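Local coordinates for protein ribokinase, putative (Burkholderia thailandensis, PDB 3B1P) that probably transfers phosphate from a nucleoside triphosphate to nucleosides, as a PfkB-family nucleoside kinase that binds inosine and ADP, at residues I9-I14 against A75-D80; R43-G48 against P289-P294; R93-T98 against M122-V127. All coordinates share one frame; numbering follows the deposited sequence.

Contact 1. Residues I9-I14 against A75-D80. With NOS (inosine), chain B.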
loop_
_atom_site.group_PDB
_atom_site.type_symbol
_atom_site.label_atom_id
_atom_site.label_comp_id
_atom_site.label_asym_id
_atom_site.label_seq_id
_atom_site.Cartn_x
_atom_site.Cartn_y
_atom_site.Cartn_z
ATOM N N ILE A 9 -13.813 12.794 -8.121
ATOM C CA ILE A 9 -12.879 13.867 -8.371
ATOM C C ILE A 9 -12.093 13.975 -7.098
ATOM O O ILE A 9 -12.675 14.103 -6.015
ATOM C CB ILE A 9 -13.575 15.201 -8.740
ATOM C CG1 ILE A 9 -14.695 14.945 -9.755
ATOM C CG2 ILE A 9 -12.529 16.229 -9.191
ATOM C CD1 ILE A 9 -15.659 16.214 -9.970
ATOM N N ALA A 10 -10.789 13.881 -7.219
ATOM C CA ALA A 10 -10.003 13.578 -6.033
ATOM C C ALA A 10 -8.563 14.030 -6.145
ATOM O O ALA A 10 -8.014 14.255 -7.266
ATOM C CB ALA A 10 -10.088 12.066 -5.733
ATOM N N TYR A 11 -7.909 14.203 -4.992
ATOM C CA TYR A 11 -6.504 14.461 -4.990
ATOM C C TYR A 11 -5.753 13.176 -4.654
ATOM O O TYR A 11 -6.090 12.499 -3.654
ATOM C CB TYR A 11 -6.128 15.558 -3.952
ATOM C CG TYR A 11 -6.726 16.909 -4.258
ATOM C CD1 TYR A 11 -6.325 17.634 -5.389
ATOM C CD2 TYR A 11 -7.683 17.468 -3.407
ATOM C CE1 TYR A 11 -6.863 18.904 -5.678
ATOM C CE2 TYR A 11 -8.251 18.727 -3.670
ATOM C CZ TYR A 11 -7.830 19.447 -4.816
ATOM O OH TYR A 11 -8.400 20.695 -5.058
ATOM N N ASP A 12 -4.733 12.855 -5.442
ATOM C CA ASP A 12 -4.037 11.564 -5.320
ATOM C C ASP A 12 -2.659 11.732 -4.740
ATOM O O ASP A 12 -1.939 12.677 -5.124
ATOM C CB ASP A 12 -3.848 10.854 -6.710
ATOM C CG ASP A 12 -5.120 10.336 -7.277
ATOM O OD1 ASP A 12 -6.152 10.244 -6.610
ATOM O OD2 ASP A 12 -5.110 9.979 -8.476
ATOM N N ASN A 13 -2.273 10.809 -3.846
ATOM C CA ASN A 13 -0.906 10.707 -3.374
ATOM C C ASN A 13 -0.401 9.311 -3.743
ATOM O O ASN A 13 -0.868 8.342 -3.151
ATOM C CB ASN A 13 -0.906 10.917 -1.852
ATOM C CG ASN A 13 -1.533 12.240 -1.462
ATOM O OD1 ASN A 13 -2.736 12.325 -1.197
ATOM N ND2 ASN A 13 -0.736 13.288 -1.501
ATOM N N ILE A 14 0.512 9.230 -4.705
ATOM C CA ILE A 14 0.876 7.946 -5.339
ATOM C C ILE A 14 2.275 7.527 -4.952
ATOM O O ILE A 14 3.242 8.298 -5.118
ATOM C CB ILE A 14 0.725 8.070 -6.902
ATOM C CG1 ILE A 14 -0.741 8.349 -7.214
ATOM C CG2 ILE A 14 1.252 6.787 -7.558
ATOM C CD1 ILE A 14 -0.995 8.953 -8.665
ATOM N N ALA A 75 -11.413 22.587 -2.618
ATOM C CA ALA A 75 -11.718 22.404 -4.055
ATOM C C ALA A 75 -10.937 23.363 -4.968
ATOM O O ALA A 75 -10.718 23.071 -6.158
ATOM C CB ALA A 75 -13.186 22.572 -4.295
ATOM N N GLN A 76 -10.498 24.500 -4.432
ATOM C CA GLN A 76 -10.036 25.579 -5.332
ATOM C C GLN A 76 -8.967 25.241 -6.393
ATOM O O GLN A 76 -9.165 25.596 -7.571
ATOM C CB GLN A 76 -9.637 26.873 -4.580
ATOM C CG GLN A 76 -9.699 28.131 -5.565
ATOM C CD GLN A 76 -11.122 28.423 -6.013
ATOM O OE1 GLN A 76 -12.078 28.310 -5.238
ATOM N NE2 GLN A 76 -11.287 28.747 -7.301
ATOM N N PRO A 77 -7.831 24.639 -6.004
ATOM C CA PRO A 77 -6.891 24.313 -7.072
ATOM C C PRO A 77 -7.501 23.491 -8.226
ATOM O O PRO A 77 -7.088 23.685 -9.400
ATOM C CB PRO A 77 -5.798 23.531 -6.354
ATOM C CG PRO A 77 -5.823 24.145 -4.936
ATOM C CD PRO A 77 -7.278 24.278 -4.682
ATOM N N TYR A 78 -8.445 22.595 -7.929
ATOM C CA TYR A 78 -9.013 21.727 -8.984
ATOM C C TYR A 78 -9.959 22.601 -9.852
ATOM O O TYR A 78 -10.020 22.496 -11.092
ATOM C CB TYR A 78 -9.745 20.515 -8.365
ATOM C CG TYR A 78 -9.523 19.217 -9.148
ATOM C CD1 TYR A 78 -9.286 18.017 -8.490
ATOM C CD2 TYR A 78 -9.577 19.215 -10.555
ATOM C CE1 TYR A 78 -9.089 16.802 -9.229
ATOM C CE2 TYR A 78 -9.374 18.050 -11.278
ATOM C CZ TYR A 78 -9.132 16.856 -10.584
ATOM O OH TYR A 78 -8.974 15.673 -11.272
ATOM N N LEU A 79 -10.699 23.481 -9.193
ATOM C CA LEU A 79 -11.661 24.345 -9.923
ATOM C C LEU A 79 -10.890 25.241 -10.887
ATOM O O LEU A 79 -11.296 25.406 -12.027
ATOM C CB LEU A 79 -12.471 25.194 -8.961
ATOM C CG LEU A 79 -13.213 24.388 -7.904
ATOM C CD1 LEU A 79 -13.829 25.399 -6.918
ATOM C CD2 LEU A 79 -14.260 23.516 -8.515
ATOM N N ASP A 80 -9.773 25.780 -10.418
ATOM C CA ASP A 80 -8.897 26.620 -11.237
ATOM C C ASP A 80 -8.241 25.836 -12.375
ATOM O O ASP A 80 -8.030 26.372 -13.473
ATOM C CB ASP A 80 -7.814 27.259 -10.385
ATOM C CG ASP A 80 -8.368 28.313 -9.412
ATOM O OD1 ASP A 80 -9.571 28.658 -9.491
ATOM O OD2 ASP A 80 -7.582 28.756 -8.568
HETATM N N9 NOS B . -9.862 6.159 -6.848
HETATM C C4 NOS B . -11.149 6.053 -6.506
HETATM N N3 NOS B . -12.333 6.637 -6.881
HETATM C C2 NOS B . -13.514 6.283 -6.354
HETATM N N1 NOS B . -13.562 5.309 -5.387
HETATM C C6 NOS B . -12.450 4.682 -4.926
HETATM O O6 NOS B . -12.581 3.675 -4.024
HETATM C C5 NOS B . -11.141 4.951 -5.518
HETATM N N7 NOS B . -9.874 4.537 -5.330
HETATM C C8 NOS B . -9.065 5.282 -6.157
HETATM C "C5'" NOS B . -7.388 5.856 -10.757
HETATM O "O5'" NOS B . -8.337 5.207 -11.639
HETATM C "C4'" NOS B . -8.168 6.822 -9.850
HETATM O "O4'" NOS B . -9.018 6.091 -8.974
HETATM C "C1'" NOS B . -9.374 7.044 -7.912
HETATM C "C2'" NOS B . -8.077 7.740 -7.634
HETATM O "O2'" NOS B . -8.435 9.087 -7.304
HETATM C "C3'" NOS B . -7.278 7.646 -8.927
HETATM O "O3'" NOS B . -7.047 8.972 -9.504
#

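Contact 2. Residues R43-G48 against P289-P294. With NOS (inosine), chain B.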
loop_
_atom_site.group_PDB
_atom_site.type_symbol
_atom_site.label_atom_id
_atom_site.label_comp_id
_atom_site.label_asym_id
_atom_site.label_seq_id
_atom_site.Cartn_x
_atom_site.Cartn_y
_atom_site.Cartn_z
ATOM N N ARG A 43 3.962 14.190 -3.418
ATOM C CA ARG A 43 3.345 15.299 -4.157
ATOM C C ARG A 43 1.923 14.948 -4.491
ATOM O O ARG A 43 1.629 13.840 -4.932
ATOM C CB ARG A 43 4.115 15.713 -5.431
ATOM C CG ARG A 43 4.789 14.610 -6.218
ATOM C CD ARG A 43 5.579 15.167 -7.416
ATOM N NE ARG A 43 4.679 15.543 -8.518
ATOM C CZ ARG A 43 4.435 16.788 -8.940
ATOM N NH1 ARG A 43 5.049 17.831 -8.387
ATOM N NH2 ARG A 43 3.581 16.986 -9.944
ATOM N N ARG A 44 1.031 15.889 -4.253
ATOM C CA ARG A 44 -0.358 15.681 -4.491
ATOM C C ARG A 44 -0.528 15.820 -6.005
ATOM O O ARG A 44 0.191 16.622 -6.625
ATOM C CB ARG A 44 -1.135 16.713 -3.721
ATOM C CG ARG A 44 -2.593 16.450 -3.651
ATOM C CD ARG A 44 -3.319 17.565 -2.894
ATOM N NE ARG A 44 -3.406 18.828 -3.659
ATOM C CZ ARG A 44 -4.140 19.883 -3.286
ATOM N NH1 ARG A 44 -4.875 19.807 -2.187
ATOM N NH2 ARG A 44 -4.168 20.998 -4.023
ATOM N N GLU A 45 -1.368 14.968 -6.596
ATOM C CA GLU A 45 -1.709 15.046 -8.037
ATOM C C GLU A 45 -3.197 15.177 -8.194
ATOM O O GLU A 45 -3.974 14.799 -7.331
ATOM C CB GLU A 45 -1.262 13.804 -8.808
ATOM C CG GLU A 45 0.181 13.399 -8.623
ATOM C CD GLU A 45 1.197 14.201 -9.462
ATOM O OE1 GLU A 45 0.854 15.192 -10.148
ATOM O OE2 GLU A 45 2.387 13.821 -9.407
ATOM N N PHE A 46 -3.618 15.733 -9.340
ATOM C CA PHE A 46 -4.987 15.827 -9.701
ATOM C C PHE A 46 -5.437 14.465 -10.207
ATOM O O PHE A 46 -4.805 13.897 -11.107
ATOM C CB PHE A 46 -5.166 16.883 -10.793
ATOM C CG PHE A 46 -4.863 18.273 -10.303
ATOM C CD1 PHE A 46 -3.689 18.916 -10.657
ATOM C CD2 PHE A 46 -5.796 18.932 -9.518
ATOM C CE1 PHE A 46 -3.414 20.244 -10.203
ATOM C CE2 PHE A 46 -5.538 20.241 -9.046
ATOM C CZ PHE A 46 -4.359 20.897 -9.417
ATOM N N GLY A 47 -6.491 13.963 -9.576
ATOM C CA GLY A 47 -7.027 12.634 -9.887
ATOM C C GLY A 47 -8.509 12.510 -9.719
ATOM O O GLY A 47 -9.272 13.446 -9.941
ATOM N N GLY A 48 -8.933 11.301 -9.326
ATOM C CA GLY A 48 -10.334 10.980 -9.316
ATOM C C GLY A 48 -10.668 10.392 -10.710
ATOM O O GLY A 48 -10.132 10.902 -11.747
ATOM N N PRO A 289 -1.882 10.618 -12.761
ATOM C CA PRO A 289 -2.811 10.240 -13.829
ATOM C C PRO A 289 -3.035 11.279 -14.935
ATOM O O PRO A 289 -3.581 10.917 -15.992
ATOM C CB PRO A 289 -4.123 9.977 -13.090
ATOM C CG PRO A 289 -4.009 10.775 -11.818
ATOM C CD PRO A 289 -2.556 10.796 -11.454
ATOM N N GLN A 290 -2.696 12.552 -14.689
ATOM C CA GLN A 290 -3.043 13.587 -15.670
ATOM C C GLN A 290 -1.833 14.439 -16.074
ATOM O O GLN A 290 -2.023 15.515 -16.617
ATOM C CB GLN A 290 -4.136 14.517 -15.164
ATOM C CG GLN A 290 -5.485 13.845 -14.834
ATOM C CD GLN A 290 -6.482 14.794 -14.212
ATOM O OE1 GLN A 290 -6.438 16.023 -14.449
ATOM N NE2 GLN A 290 -7.372 14.263 -13.396
ATOM N N THR A 291 -0.629 13.973 -15.823
ATOM C CA THR A 291 0.599 14.713 -16.136
ATOM C C THR A 291 0.956 14.696 -17.639
ATOM O O THR A 291 1.500 15.669 -18.185
ATOM C CB THR A 291 1.746 14.130 -15.322
ATOM O OG1 THR A 291 1.403 14.191 -13.925
ATOM C CG2 THR A 291 3.024 14.875 -15.544
ATOM N N TYR A 292 0.671 13.579 -18.296
ATOM C CA TYR A 292 0.944 13.495 -19.758
ATOM C C TYR A 292 0.084 14.567 -20.469
ATOM O O TYR A 292 -1.073 14.821 -20.080
ATOM C CB TYR A 292 0.654 12.055 -20.273
ATOM C CG TYR A 292 -0.832 11.699 -20.385
ATOM C CD1 TYR A 292 -1.670 11.724 -19.271
ATOM C CD2 TYR A 292 -1.377 11.331 -21.608
ATOM C CE1 TYR A 292 -3.086 11.388 -19.402
ATOM C CE2 TYR A 292 -2.739 11.028 -21.760
ATOM C CZ TYR A 292 -3.571 11.039 -20.640
ATOM O OH TYR A 292 -4.861 10.705 -20.827
ATOM N N ALA A 293 0.620 15.232 -21.500
ATOM C CA ALA A 293 -0.115 16.297 -22.168
ATOM C C ALA A 293 0.145 16.393 -23.663
ATOM O O ALA A 293 0.553 17.449 -24.159
ATOM C CB ALA A 293 0.207 17.669 -21.510
ATOM N N PRO A 294 -0.031 15.284 -24.394
ATOM C CA PRO A 294 0.141 15.340 -25.860
ATOM C C PRO A 294 -0.880 16.267 -26.542
ATOM O O PRO A 294 -2.041 16.386 -26.078
ATOM C CB PRO A 294 -0.110 13.865 -26.278
ATOM C CG PRO A 294 -1.135 13.402 -25.228
ATOM C CD PRO A 294 -0.556 13.969 -23.951
HETATM N N9 NOS B . -9.862 6.159 -6.848
HETATM C C4 NOS B . -11.149 6.053 -6.506
HETATM N N3 NOS B . -12.333 6.637 -6.881
HETATM C C2 NOS B . -13.514 6.283 -6.354
HETATM N N1 NOS B . -13.562 5.309 -5.387
HETATM C C6 NOS B . -12.450 4.682 -4.926
HETATM O O6 NOS B . -12.581 3.675 -4.024
HETATM C C5 NOS B . -11.141 4.951 -5.518
HETATM N N7 NOS B . -9.874 4.537 -5.330
HETATM C C8 NOS B . -9.065 5.282 -6.157
HETATM C "C5'" NOS B . -7.388 5.856 -10.757
HETATM O "O5'" NOS B . -8.337 5.207 -11.639
HETATM C "C4'" NOS B . -8.168 6.822 -9.850
HETATM O "O4'" NOS B . -9.018 6.091 -8.974
HETATM C "C1'" NOS B . -9.374 7.044 -7.912
HETATM C "C2'" NOS B . -8.077 7.740 -7.634
HETATM O "O2'" NOS B . -8.435 9.087 -7.304
HETATM C "C3'" NOS B . -7.278 7.646 -8.927
HETATM O "O3'" NOS B . -7.047 8.972 -9.504
HETATM O O HOH W 1 -2.326 14.016 -12.287
#

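Contact 3. Residues R93-T98 against M122-V127. With NOS (inosine), chain B.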
loop_
_atom_site.group_PDB
_atom_site.type_symbol
_atom_site.label_atom_id
_atom_site.label_comp_id
_atom_site.label_asym_id
_atom_site.label_seq_id
_atom_site.Cartn_x
_atom_site.Cartn_y
_atom_site.Cartn_z
ATOM N N ARG A 93 -20.245 19.841 -8.470
ATOM C CA ARG A 93 -20.847 20.438 -7.264
ATOM C C ARG A 93 -19.817 20.544 -6.176
ATOM O O ARG A 93 -19.151 19.557 -5.849
ATOM C CB ARG A 93 -22.013 19.619 -6.745
ATOM C CG ARG A 93 -22.802 20.347 -5.645
ATOM C CD ARG A 93 -23.713 21.429 -6.280
ATOM N NE ARG A 93 -24.658 20.816 -7.223
ATOM C CZ ARG A 93 -25.795 20.222 -6.853
ATOM N NH1 ARG A 93 -26.117 20.194 -5.565
ATOM N NH2 ARG A 93 -26.611 19.667 -7.761
ATOM N N VAL A 94 -19.707 21.732 -5.565
ATOM C CA VAL A 94 -18.715 21.979 -4.525
ATOM C C VAL A 94 -19.515 22.086 -3.200
ATOM O O VAL A 94 -20.359 22.992 -3.058
ATOM C CB VAL A 94 -17.940 23.272 -4.809
ATOM C CG1 VAL A 94 -16.963 23.551 -3.724
ATOM C CG2 VAL A 94 -17.149 23.152 -6.135
ATOM N N LEU A 95 -19.295 21.153 -2.259
ATOM C CA LEU A 95 -20.153 21.056 -1.079
ATOM C C LEU A 95 -19.539 21.849 0.076
ATOM O O LEU A 95 -18.330 21.740 0.361
ATOM C CB LEU A 95 -20.403 19.584 -0.696
ATOM C CG LEU A 95 -21.046 18.767 -1.828
ATOM C CD1 LEU A 95 -21.226 17.301 -1.406
ATOM C CD2 LEU A 95 -22.399 19.283 -2.338
ATOM N N PRO A 96 -20.394 22.648 0.775
ATOM C CA PRO A 96 -19.844 23.494 1.818
ATOM C C PRO A 96 -19.218 22.699 2.975
ATOM O O PRO A 96 -19.771 21.680 3.312
ATOM C CB PRO A 96 -21.081 24.260 2.348
ATOM C CG PRO A 96 -22.270 23.565 1.879
ATOM C CD PRO A 96 -21.848 22.834 0.559
ATOM N N ASP A 97 -18.104 23.181 3.527
ATOM C CA ASP A 97 -17.554 22.726 4.810
ATOM C C ASP A 97 -17.278 21.229 4.779
ATOM O O ASP A 97 -17.531 20.523 5.740
ATOM C CB ASP A 97 -18.531 23.067 5.928
ATOM C CG ASP A 97 -18.494 24.554 6.271
ATOM O OD1 ASP A 97 -19.564 25.092 6.289
ATOM O OD2 ASP A 97 -17.400 25.144 6.476
ATOM N N THR A 98 -16.845 20.767 3.608
ATOM C CA THR A 98 -16.470 19.364 3.401
ATOM C C THR A 98 -15.123 19.375 2.668
ATOM O O THR A 98 -14.763 20.376 2.040
ATOM C CB THR A 98 -17.519 18.598 2.597
ATOM O OG1 THR A 98 -17.661 19.186 1.314
ATOM C CG2 THR A 98 -18.853 18.694 3.233
ATOM N N MET A 122 -17.056 12.952 -1.938
ATOM C CA MET A 122 -17.550 11.884 -2.776
ATOM C C MET A 122 -18.732 11.129 -2.214
ATOM O O MET A 122 -19.575 10.596 -2.935
ATOM C CB MET A 122 -16.386 10.913 -3.143
ATOM C CG MET A 122 -16.861 9.905 -4.245
ATOM S SD MET A 122 -15.651 8.567 -4.475
ATOM C CE MET A 122 -16.213 7.351 -3.231
ATOM N N MET A 123 -18.835 11.100 -0.881
ATOM C CA MET A 123 -19.945 10.458 -0.171
ATOM C C MET A 123 -21.318 11.009 -0.551
ATOM O O MET A 123 -22.304 10.369 -0.351
ATOM C CB MET A 123 -19.772 10.609 1.358
ATOM C CG MET A 123 -18.649 9.767 1.934
ATOM S SD MET A 123 -18.434 9.967 3.732
ATOM C CE MET A 123 -17.581 11.546 3.803
ATOM N N GLN A 124 -21.343 12.244 -1.049
ATOM C CA GLN A 124 -22.583 12.916 -1.402
ATOM C C GLN A 124 -22.719 13.045 -2.884
ATOM O O GLN A 124 -23.477 13.913 -3.344
ATOM C CB GLN A 124 -22.645 14.316 -0.759
ATOM C CG GLN A 124 -22.667 14.221 0.778
ATOM C CD GLN A 124 -22.695 15.570 1.448
ATOM O OE1 GLN A 124 -23.749 16.201 1.513
ATOM N NE2 GLN A 124 -21.549 16.040 1.934
ATOM N N SER A 125 -22.045 12.167 -3.659
ATOM C CA SER A 125 -22.138 12.267 -5.129
ATOM C C SER A 125 -23.576 12.228 -5.724
ATOM O O SER A 125 -23.813 12.774 -6.800
ATOM C CB SER A 125 -21.213 11.193 -5.779
ATOM O OG SER A 125 -21.763 9.912 -5.562
ATOM N N HIS A 126 -24.527 11.575 -5.063
ATOM C CA HIS A 126 -25.911 11.473 -5.534
ATOM C C HIS A 126 -26.689 12.835 -5.491
ATOM O O HIS A 126 -27.815 12.899 -5.941
ATOM C CB HIS A 126 -26.656 10.412 -4.695
ATOM C CG HIS A 126 -26.495 10.625 -3.226
ATOM N ND1 HIS A 126 -25.353 10.245 -2.550
ATOM C CD2 HIS A 126 -27.288 11.255 -2.313
ATOM C CE1 HIS A 126 -25.470 10.587 -1.275
ATOM N NE2 HIS A 126 -26.630 11.209 -1.111
ATOM N N VAL A 127 -26.098 13.883 -4.950
ATOM C CA VAL A 127 -26.728 15.246 -5.045
ATOM C C VAL A 127 -26.824 15.705 -6.497
ATOM O O VAL A 127 -27.694 16.502 -6.844
ATOM C CB VAL A 127 -26.075 16.332 -4.124
ATOM C CG1 VAL A 127 -26.243 15.930 -2.628
ATOM C CG2 VAL A 127 -24.632 16.644 -4.485
HETATM N N9 NOS B . -9.862 6.159 -6.848
HETATM C C4 NOS B . -11.149 6.053 -6.506
HETATM N N3 NOS B . -12.333 6.637 -6.881
HETATM C C2 NOS B . -13.514 6.283 -6.354
HETATM N N1 NOS B . -13.562 5.309 -5.387
HETATM C C6 NOS B . -12.450 4.682 -4.926
HETATM O O6 NOS B . -12.581 3.675 -4.024
HETATM C C5 NOS B . -11.141 4.951 -5.518
HETATM N N7 NOS B . -9.874 4.537 -5.330
HETATM C C8 NOS B . -9.065 5.282 -6.157
HETATM C "C5'" NOS B . -7.388 5.856 -10.757
HETATM O "O5'" NOS B . -8.337 5.207 -11.639
HETATM C "C4'" NOS B . -8.168 6.822 -9.850
HETATM O "O4'" NOS B . -9.018 6.091 -8.974
HETATM C "C1'" NOS B . -9.374 7.044 -7.912
HETATM C "C2'" NOS B . -8.077 7.740 -7.634
HETATM O "O2'" NOS B . -8.435 9.087 -7.304
HETATM C "C3'" NOS B . -7.278 7.646 -8.927
HETATM O "O3'" NOS B . -7.047 8.972 -9.504
#

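Contact 1. Residues I9-I14 against A75-D80
Two tyrosines, Y11 and Y78, lie obliquely against each other, ring planes at 39° and centroids 5.7 Å apart, and the side chains run past one another in opposite directions. In this ribokinase-like (PfkB) fold the pair joins strand 10-16 of the small four-stranded sheet to the N-terminal part of helix 76-85, which belongs to the large alpha/beta domain; the short pieces in contact, strand 10-14 and helix 76-80, run at 108° to each other. Y11 reaches the helix because its CG stands anti to the carbonyl carbon (chi1 -64°), and the ring then extends toward the N-terminal part. There its OH lies 3.4 Å from the N of Y78, a weak and bent hydrogen bond; the stronger partner of this hydroxyl is the carbonyl of D74. P77 flanks the same oxygen with its CD, and its lack of an N-H costs nothing near a helix N-terminus. Y78 points back at the strand and is covered on one face by I9, whose CG2 sits 3.7 Å from the ring centroid in a CH-pi contact. A beta-branched isoleucine suits this place, since one branch meets the ring while CG1 leads away from it. The edge of the Y78 ring meets the carbonyl of A10, with CE1 3.4 Å from A10 O and that oxygen in the ring plane. Farther out, Y78 OH is hydrogen-bonded to G47 O and to Q290, so a buried phenol has its polar end satisfied. Residues on the same strand serve the nucleoside: the small A10 lies beside the ribose, and D12 binds both ribose hydroxyls. Its OD2 lies 2.4 Å from inosine O3', too short for the exact distance to be trusted, while OD1 accepts from O2' at 2.7 Å.

Contact 2. Residues R43-G48 against P289-P294
P289 presses its CG against the backbone of strand 44-47, 3.3 Å from F46 O and 4.0 Å from the CA of G47. Beside it Q290, extended beyond CG, runs past the same carbonyl. Its NE2 is 3.5 Å from F46 O, but the angle is too poor for a hydrogen bond; the amide instead binds N52 through NE2 and R81 through OE1. What bonds F46 O is a water, which donates to it at 2.7 Å and accepts from the N of Q290, bridging strand and loop. Within this chain the strand is an outer one of the small sheet of the PfkB fold, and it leads through two glycines into helix 49-59. At G47 a side chain would collide with inosine O3', and G48, with phi at +90°, adopts angles that suit a residue without one. The N of G48, the N-cap residue, gives a hydrogen bond to O3' at 3.0 Å and a weak one to O2'. Toward solvent, where T291 and R43 are exposed, the contact is looser: E45 OE1 stays 3.9 Å from T291 OG1, a hydroxyl bonded to Q287 O. E45 bends at chi2 (-80°), and its carboxylate forms a salt bridge with R43, whose NE meets OE2 from above the carboxylate plane.

Contact 3. Residues R93-T98 against M122-V127
With CG anti to the carbonyl carbon and the chain then extended (chi1 -58°, chi2 178°), L95 spreads its two methyls over the segment 122-127. Its CD1 packs on the aliphatic start of Q124, 3.4 Å from CB, while CD2 lies 4.1 Å from CG2 of V127. Q124 also extends beyond CG, which carries its amide past L95 so that NE2 comes 3.6 Å from L95 CD1 and 4.0 Å from CG2 of T98. A glutamine suits this half-covered place: methylenes for the leucine, and an amide that can lie along the turn. R93 folds back at chi2 and chi3 and lays a face of its guanidinium over CG2 of V127, with NH1 4.0 Å away. The contact joins the end of strand 88-95, within this chain an outer strand of the large PfkB sheet, to the 3-10 segment after strand 114-118. Past the strand a type II turn runs from L95 to T98, with T98 OG1 donating to L95 O at 2.8 Å from above the carbonyl plane. At the start of residues 122-127, M122 SD is 3.6 Å from C2 of the inosine base. Methyl and methylene packing, with a guanidinium face over V127, fits a partly exposed place where polar ends can meet solvent.

How the contacts relate
Contacts 1 and 2 are buried and share the small sheet, in which strands 10-16 and 44-47 are neighbours; the backbone bond from G47 N to A10 O ties them together. Contact 3 lies at the surface, its centre about 22 Å from that of contact 2, and reaches contact 1 through V94, whose methyls touch A75 and L79. Chemistry follows place: aromatic rings and satisfied hydroxyls in 9-14/75-80, a water bridge and close backbone packing in 43-48/289-294, and mainly apolar packing at 93-98/122-127. All three touch inosine, the first two at the ribose hydroxyls and the third at the base.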